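Local coordinates for beta-galactosidase (Bacillus circulans subsp. alkalophilus, PDB 3TTY), which catalyses the hydrolysis of terminal beta-D-galactose residues from beta-galactosides, at residues N43-A48 / G109-S114; W88-K91 / V96-V99; W145-E150 / E231-E236. One frame throughout, in Å; residues are numbered along the deposited sequence.

Contact 1: residues N43-A48 / G109-S114; sequences NVFSWA and GGRHNS. With GLA (alpha-D-galactopyranose), chain H.
Galactose O4 is gripped twice by Arg111, whose NH2 donates to it at 2.7 Å and NH1 at 2.9 Å, while Phe45 packs against NH1 from the other segment. This is the sugar pocket at the C-terminal mouth of the enzyme's TIM barrel, and both residues line it. NH1 is shared, with galactose O3 at 3.2 Å, so the guanidinium reaches two neighbouring hydroxyls, with O4 at its edge; Glu355 offers NH2 only a long, weak ion pair. The Arg111 chain gets there by leaving CA with CG between N and C (chi1 57°) and then running out straight to NE. Phe45 CZ lies 3.3 Å from Arg111 NH1, with ring and guanidinium planes 33° apart, and the aliphatic part follows behind, Arg111 CD 3.8 Å from Phe45 CZ. On one face of the Phe45 ring, toward the rim, lies Val44 CG1, and His112 CE1 lies likewise on one face of the guanidinium. His112 meets Phe45 rim to rim, NE2 in the plane of the phenyl ring and 3.7 Å from Phe45 CZ, with its NE2 hydrogen-bonded to Asn149. Trp187 of a neighbouring subunit packs on both Phe45 and Arg111, so the trimer helps build this wall of the pocket. A methionine in place of Arg111 has no N-H to offer, so the sugar would probably be held less firmly at O3 and O4, and the rim of Phe45 would lose the NH1 beside it. The loop carrying the arginine turns back on itself: Gly110 N is bonded to Glu205 of the neighbouring subunit, and Asn113 ND2 donates to Gly109 O at 2.9 Å, nearly straight at 168°, with the oxygen in the plane of the Asn113 amide.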
# COMPACT_ATOMS: atom_id res chain seq x y z
N ASN A 43 24.95 -0.89 29.36
CA ASN A 43 25.32 0.37 28.71
C ASN A 43 25.10 0.42 27.19
O ASN A 43 25.83 1.12 26.48
CB ASN A 43 26.78 0.69 29.00
CG ASN A 43 27.12 2.15 28.71
OD1 ASN A 43 26.42 3.07 29.16
ND2 ASN A 43 28.20 2.36 27.95
N VAL A 44 24.10 -0.31 26.69
CA VAL A 44 23.84 -0.30 25.25
C VAL A 44 23.24 1.04 24.81
O VAL A 44 23.54 1.53 23.72
CB VAL A 44 22.90 -1.43 24.80
CG1 VAL A 44 22.71 -1.40 23.29
CG2 VAL A 44 23.44 -2.77 25.23
N PHE A 45 22.43 1.64 25.67
CA PHE A 45 21.65 2.81 25.26
C PHE A 45 21.69 3.95 26.25
O PHE A 45 20.65 4.44 26.69
CB PHE A 45 20.19 2.41 24.98
CG PHE A 45 20.00 1.62 23.70
CD1 PHE A 45 20.31 2.18 22.47
CD2 PHE A 45 19.51 0.33 23.72
CE1 PHE A 45 20.13 1.47 21.28
CE2 PHE A 45 19.33 -0.39 22.54
CZ PHE A 45 19.64 0.18 21.31
N SER A 46 22.90 4.41 26.57
CA SER A 46 23.03 5.42 27.60
C SER A 46 24.02 6.52 27.21
O SER A 46 24.65 7.13 28.06
CB SER A 46 23.45 4.78 28.93
OG SER A 46 22.30 4.41 29.67
N TRP A 47 24.13 6.75 25.91
CA TRP A 47 25.04 7.76 25.43
C TRP A 47 24.70 9.09 26.12
O TRP A 47 25.57 9.73 26.70
CB TRP A 47 24.98 7.86 23.91
CG TRP A 47 26.10 8.64 23.31
CD1 TRP A 47 26.90 9.55 23.94
CD2 TRP A 47 26.55 8.57 21.96
NE1 TRP A 47 27.82 10.07 23.05
CE2 TRP A 47 27.62 9.48 21.82
CE3 TRP A 47 26.13 7.85 20.83
CZ2 TRP A 47 28.30 9.65 20.62
CZ3 TRP A 47 26.80 8.04 19.64
CH2 TRP A 47 27.87 8.93 19.54
N ALA A 48 23.43 9.48 26.09
CA ALA A 48 23.04 10.76 26.68
C ALA A 48 23.20 10.80 28.20
O ALA A 48 23.50 11.84 28.77
CB ALA A 48 21.61 11.14 26.27
N GLY A 109 15.08 11.08 16.80
CA GLY A 109 14.13 10.05 17.17
C GLY A 109 14.65 8.67 16.82
O GLY A 109 15.61 8.55 16.08
N GLY A 110 14.02 7.63 17.38
CA GLY A 110 14.42 6.25 17.10
C GLY A 110 15.83 5.92 17.57
O GLY A 110 16.28 6.41 18.61
N ARG A 111 16.52 5.10 16.79
CA ARG A 111 17.86 4.65 17.13
C ARG A 111 18.52 4.06 15.88
O ARG A 111 17.88 4.00 14.82
CB ARG A 111 17.78 3.58 18.22
CG ARG A 111 16.91 2.40 17.81
CD ARG A 111 17.14 1.19 18.70
NE ARG A 111 16.39 0.03 18.21
CZ ARG A 111 16.31 -1.14 18.85
NH1 ARG A 111 16.94 -1.31 20.01
NH2 ARG A 111 15.62 -2.13 18.32
N HIS A 112 19.77 3.61 16.00
CA HIS A 112 20.48 2.91 14.91
C HIS A 112 20.51 3.69 13.61
O HIS A 112 20.59 3.10 12.54
CB HIS A 112 19.81 1.56 14.59
CG HIS A 112 19.68 0.64 15.76
ND1 HIS A 112 18.82 -0.44 15.75
CD2 HIS A 112 20.27 0.65 16.98
CE1 HIS A 112 18.90 -1.07 16.91
NE2 HIS A 112 19.77 -0.43 17.67
N ASN A 113 20.45 5.02 13.70
CA ASN A 113 20.23 5.83 12.52
C ASN A 113 21.17 7.04 12.43
O ASN A 113 20.79 8.09 11.89
CB ASN A 113 18.75 6.26 12.45
CG ASN A 113 18.30 6.97 13.73
OD1 ASN A 113 19.13 7.33 14.58
ND2 ASN A 113 16.98 7.19 13.86
N SER A 114 22.39 6.93 12.95
CA SER A 114 23.38 7.99 12.77
C SER A 114 24.01 7.90 11.38
O SER A 114 24.27 6.81 10.88
CB SER A 114 24.47 7.93 13.84
OG SER A 114 23.95 8.19 15.14
C1 GLA H . 17.01 -6.06 18.64
C2 GLA H . 17.77 -5.00 19.48
C3 GLA H . 17.38 -5.01 20.97
C4 GLA H . 15.86 -5.01 21.04
C5 GLA H . 15.30 -6.17 20.22
C6 GLA H . 13.77 -6.19 20.37
O1 GLA H . 17.38 -7.43 18.89
O2 GLA H . 19.17 -5.21 19.37
O3 GLA H . 17.87 -3.85 21.66
O4 GLA H . 15.43 -3.78 20.47
O5 GLA H . 15.60 -5.96 18.83
O6 GLA H . 13.25 -7.46 19.95

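Contact 2: residues W88-K91 / V96-V99; sequences WMAK and VLRV
Ala90 CB presses on one branch of Leu97, 3.7 Å from Leu97 CD2, while the other branch slides past the backbone, Leu97 CD1 lying 3.8 Å from Ala90 O. The leucine thus straddles the alanine, one methyl against its side chain and one against its carbonyl. What turns the leucine back toward the helix is its first torsion, with CG anti to the carbonyl carbon (chi1 -63°). Next to this pair, Val96 faces the helix and divides its two methyls: CG1 sits 4.2 Å from Ala90 CA, and CG2 is 4.0 Å from Met89 SD. Met89 runs across the valine at about a right angle, extended as far as its sulfur and then bent at the last torsion. All four side chains are buried, and the touching atoms are almost wholly apolar.

These residues belong to the long excursion that the TIM barrel makes between strand 75-79 and helix 119-135. After short helix 87-92 the chain passes the helix end, touches it with Val96 and Leu97, and then leads away; Ala90 and Val96 have their CA atoms 6.0 Å apart. Further out, His85 packs on Ala90, Val96 and Leu97 together. Thr120 and Tyr124 of helix 119-135 cover Met89, and Thr120 and Tyr121 cover Val96, so the start of that helix seals the hydrophobic cluster. Backbone hydrogen bonding joins Val96 to Cys115, one of four cysteines that hold the zinc ion, and Arg98 gives its NH1 to Gly152 O and its NH2 to Ser114 O.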
# COMPACT_ATOMS: atom_id res chain seq x y z
N TRP A 88 20.65 16.15 22.20
CA TRP A 88 21.41 17.40 22.05
C TRP A 88 22.37 17.34 20.87
O TRP A 88 22.69 18.36 20.25
CB TRP A 88 22.17 17.78 23.33
CG TRP A 88 23.31 16.85 23.70
CD1 TRP A 88 23.28 15.88 24.66
CD2 TRP A 88 24.63 16.82 23.14
NE1 TRP A 88 24.50 15.24 24.72
CE2 TRP A 88 25.34 15.80 23.80
CE3 TRP A 88 25.28 17.56 22.14
CZ2 TRP A 88 26.68 15.50 23.50
CZ3 TRP A 88 26.61 17.25 21.84
CH2 TRP A 88 27.28 16.23 22.51
N MET A 89 22.83 16.15 20.55
CA MET A 89 23.78 16.01 19.46
C MET A 89 23.03 16.16 18.14
O MET A 89 23.48 16.84 17.21
CB MET A 89 24.51 14.67 19.55
CG MET A 89 25.59 14.48 18.48
SD MET A 89 26.49 12.97 18.70
CE MET A 89 27.37 13.32 20.20
N ALA A 90 21.84 15.56 18.08
CA ALA A 90 20.99 15.70 16.90
C ALA A 90 20.58 17.16 16.75
O ALA A 90 20.52 17.67 15.63
CB ALA A 90 19.78 14.81 17.01
N LYS A 91 20.32 17.84 17.86
CA LYS A 91 19.90 19.22 17.81
C LYS A 91 21.05 20.16 17.40
O LYS A 91 20.90 20.98 16.51
CB LYS A 91 19.33 19.66 19.16
CG LYS A 91 18.68 21.02 19.12
CD LYS A 91 19.54 22.08 19.79
CE LYS A 91 18.95 23.48 19.60
NZ LYS A 91 19.74 24.52 20.32
N VAL A 96 24.64 14.58 12.07
CA VAL A 96 24.55 13.27 12.68
C VAL A 96 23.30 12.52 12.19
O VAL A 96 23.23 11.30 12.22
CB VAL A 96 24.58 13.44 14.21
CG1 VAL A 96 23.33 12.86 14.87
CG2 VAL A 96 25.88 12.89 14.77
N LEU A 97 22.35 13.28 11.64
CA LEU A 97 21.05 12.73 11.26
C LEU A 97 21.01 12.29 9.79
O LEU A 97 21.60 12.93 8.91
CB LEU A 97 19.96 13.76 11.51
CG LEU A 97 19.73 14.20 12.96
CD1 LEU A 97 18.90 15.47 12.99
CD2 LEU A 97 19.06 13.10 13.79
N ARG A 98 20.29 11.20 9.53
CA ARG A 98 20.22 10.65 8.18
C ARG A 98 19.22 11.39 7.28
O ARG A 98 18.35 12.13 7.76
CB ARG A 98 19.88 9.16 8.22
CG ARG A 98 21.03 8.31 8.68
CD ARG A 98 20.70 6.84 8.68
NE ARG A 98 21.79 6.07 9.28
CZ ARG A 98 21.73 4.77 9.55
NH1 ARG A 98 20.62 4.08 9.29
NH2 ARG A 98 22.76 4.16 10.10
N VAL A 99 19.40 11.21 5.98
CA VAL A 99 18.40 11.57 4.99
C VAL A 99 17.87 10.25 4.43
O VAL A 99 18.64 9.34 4.09
CB VAL A 99 19.01 12.47 3.91
CG1 VAL A 99 18.13 12.51 2.67
CG2 VAL A 99 19.21 13.85 4.48

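Contact 3: residues W145-E150 / E231-E236; sequences WHVSNE and ECFKME. With GLA (alpha-D-galactopyranose), chain H.
Barrel strand 142-146 of the TIM fold, in the region of its C-terminal end, meets helix 215-243, which leads on to the next barrel strand, 249-253, with Val147 between them. Its side chain heads for the helix and meets the CD1-CE1 bond of the Phe233 ring obliquely: Val147 CG1 is 3.7 Å from Phe233 CD1, and Val147 CG2 is 3.9 Å from Phe233 CE1, so the two branches of the valine spread along a single ring bond. The two side chains cross at about a right angle. CG1, anti to the backbone N (chi1 170°), also rests against the carboxylate of Glu236, 3.7 Å from Glu236 OE1. That buried acid has its own polar partners just past strand 75-79: OE1 is hydrogen-bonded to Thr80 OG1 and OE2 to Thr82 OG1. Thr80 OG1 is bonded to Ser148 N as well, which ties the helix to the backbone after Val147 through one hydroxyl.

On the far side of this short run the chain turns into the sugar pocket. Asn149 ND2 donates to galactose O2 at 3.1 Å with an N-H...O angle of 154°, and its OD1 is held by Asn252 ND2. The same Asn252 takes Glu150 N on its OD1, fixing both pocket residues at once. Glu150 OE2 comes within 3.2 Å of galactose O1, beside the anomeric carbon. An Asn-Glu pair at the end of the fourth barrel strand, placed at the anomeric end of the sugar, is consistent with the acid/base position of clan A glycoside hydrolases.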
# COMPACT_ATOMS: atom_id res chain seq x y z
N TRP A 145 33.42 -6.76 24.37
CA TRP A 145 32.93 -5.43 23.99
C TRP A 145 31.80 -5.57 22.98
O TRP A 145 31.89 -6.35 22.04
CB TRP A 145 34.04 -4.55 23.37
CG TRP A 145 35.05 -4.01 24.35
CD1 TRP A 145 36.32 -4.46 24.54
CD2 TRP A 145 34.87 -2.91 25.26
NE1 TRP A 145 36.95 -3.72 25.51
CE2 TRP A 145 36.08 -2.76 25.97
CE3 TRP A 145 33.81 -2.05 25.55
CZ2 TRP A 145 36.26 -1.78 26.94
CZ3 TRP A 145 33.99 -1.08 26.52
CH2 TRP A 145 35.20 -0.96 27.20
N HIS A 146 30.75 -4.78 23.18
CA HIS A 146 29.55 -4.81 22.35
C HIS A 146 29.46 -3.43 21.68
O HIS A 146 28.87 -2.48 22.23
CB HIS A 146 28.36 -5.13 23.28
CG HIS A 146 27.01 -5.08 22.63
ND1 HIS A 146 26.59 -4.03 21.84
CD2 HIS A 146 25.94 -5.91 22.74
CE1 HIS A 146 25.34 -4.23 21.47
NE2 HIS A 146 24.92 -5.37 22.00
N VAL A 147 30.07 -3.32 20.50
CA VAL A 147 30.16 -2.05 19.78
C VAL A 147 28.82 -1.62 19.23
O VAL A 147 28.17 -2.39 18.48
CB VAL A 147 31.16 -2.12 18.61
CG1 VAL A 147 31.05 -0.86 17.74
CG2 VAL A 147 32.58 -2.31 19.14
N SER A 148 28.39 -0.41 19.59
CA SER A 148 27.13 0.12 19.07
C SER A 148 26.00 -0.88 19.36
O SER A 148 25.99 -1.54 20.40
CB SER A 148 27.27 0.39 17.57
OG SER A 148 26.20 1.19 17.07
N ASN A 149 25.05 -0.98 18.43
CA ASN A 149 23.97 -1.95 18.50
C ASN A 149 23.29 -2.03 17.13
O ASN A 149 22.92 -1.01 16.56
CB ASN A 149 22.94 -1.57 19.56
CG ASN A 149 21.97 -2.71 19.84
OD1 ASN A 149 22.36 -3.75 20.35
ND2 ASN A 149 20.70 -2.51 19.50
N GLU A 150 23.13 -3.26 16.63
CA GLU A 150 22.52 -3.51 15.32
C GLU A 150 22.73 -2.38 14.28
O GLU A 150 21.79 -1.67 13.92
CB GLU A 150 21.01 -3.82 15.47
CG GLU A 150 20.70 -5.08 16.27
CD GLU A 150 19.28 -5.60 16.03
OE1 GLU A 150 18.38 -4.80 15.66
OE2 GLU A 150 19.07 -6.83 16.19
N GLU A 231 33.14 0.75 8.53
CA GLU A 231 34.19 1.67 8.96
C GLU A 231 33.90 2.18 10.37
O GLU A 231 34.80 2.29 11.20
CB GLU A 231 34.30 2.84 7.99
CG GLU A 231 35.08 2.54 6.71
CD GLU A 231 36.51 2.10 7.01
OE1 GLU A 231 37.22 2.83 7.74
OE2 GLU A 231 36.92 1.01 6.54
N CYS A 232 32.65 2.52 10.64
CA CYS A 232 32.29 2.96 11.99
C CYS A 232 32.62 1.87 13.01
O CYS A 232 33.28 2.14 14.01
CB CYS A 232 30.82 3.37 12.07
SG CYS A 232 30.43 4.85 11.10
N PHE A 233 32.21 0.63 12.75
CA PHE A 233 32.55 -0.46 13.66
C PHE A 233 34.05 -0.56 13.92
O PHE A 233 34.49 -0.58 15.08
CB PHE A 233 32.06 -1.81 13.12
CG PHE A 233 32.60 -2.98 13.90
CD1 PHE A 233 32.10 -3.29 15.15
CD2 PHE A 233 33.62 -3.76 13.37
CE1 PHE A 233 32.61 -4.36 15.88
CE2 PHE A 233 34.14 -4.84 14.08
CZ PHE A 233 33.63 -5.14 15.34
N LYS A 234 34.82 -0.62 12.84
CA LYS A 234 36.27 -0.75 12.90
C LYS A 234 36.90 0.40 13.65
O LYS A 234 37.84 0.21 14.43
CB LYS A 234 36.88 -0.84 11.50
CG LYS A 234 36.28 -1.93 10.62
CD LYS A 234 37.19 -2.32 9.44
CE LYS A 234 37.81 -1.11 8.77
NZ LYS A 234 38.61 -1.47 7.57
N MET A 235 36.38 1.60 13.42
CA MET A 235 36.87 2.77 14.11
C MET A 235 36.77 2.60 15.63
O MET A 235 37.70 2.95 16.36
CB MET A 235 36.13 4.02 13.65
CG MET A 235 36.46 5.27 14.45
SD MET A 235 35.25 6.60 14.22
CE MET A 235 33.88 6.01 15.24
N GLU A 236 35.64 2.08 16.12
CA GLU A 236 35.46 1.90 17.57
C GLU A 236 36.28 0.71 18.07
O GLU A 236 36.95 0.78 19.10
CB GLU A 236 33.98 1.73 17.94
CG GLU A 236 33.15 3.01 17.84
CD GLU A 236 31.77 2.87 18.49
OE1 GLU A 236 31.66 2.27 19.59
OE2 GLU A 236 30.78 3.36 17.92
C1 GLA H . 17.01 -6.06 18.64
C2 GLA H . 17.77 -5.00 19.48
C3 GLA H . 17.38 -5.01 20.97
C4 GLA H . 15.86 -5.01 21.04
C5 GLA H . 15.30 -6.17 20.22
C6 GLA H . 13.77 -6.19 20.37
O1 GLA H . 17.38 -7.43 18.89
O2 GLA H . 19.17 -5.21 19.37
O3 GLA H . 17.87 -3.85 21.66
O4 GLA H . 15.43 -3.78 20.47
O5 GLA H . 15.60 -5.96 18.83
O6 GLA H . 13.25 -7.46 19.95

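All three contacts belong to the TIM-barrel domain; contacts 1 and 3 lie at its mouth and share the galactose, while contact 2 sits further out. Contact 3 is core, apolar packing of strand end on helix with one buried carboxylate; contact 1 is only partly buried, polar toward the sugar and completed by another subunit. Contact 2, also buried but far from the chain centre, is a small hydrophobic cluster nested within the loop that contact 1 closes. Trp47 CZ2 and Met89 CE join contacts 1 and 2 at 3.8 Å, and Arg98 reaches Ser114. His112 and Asn149 link contact 1 to contact 3, whereas contacts 2 and 3 stay about 7 Å apart at their nearest atoms.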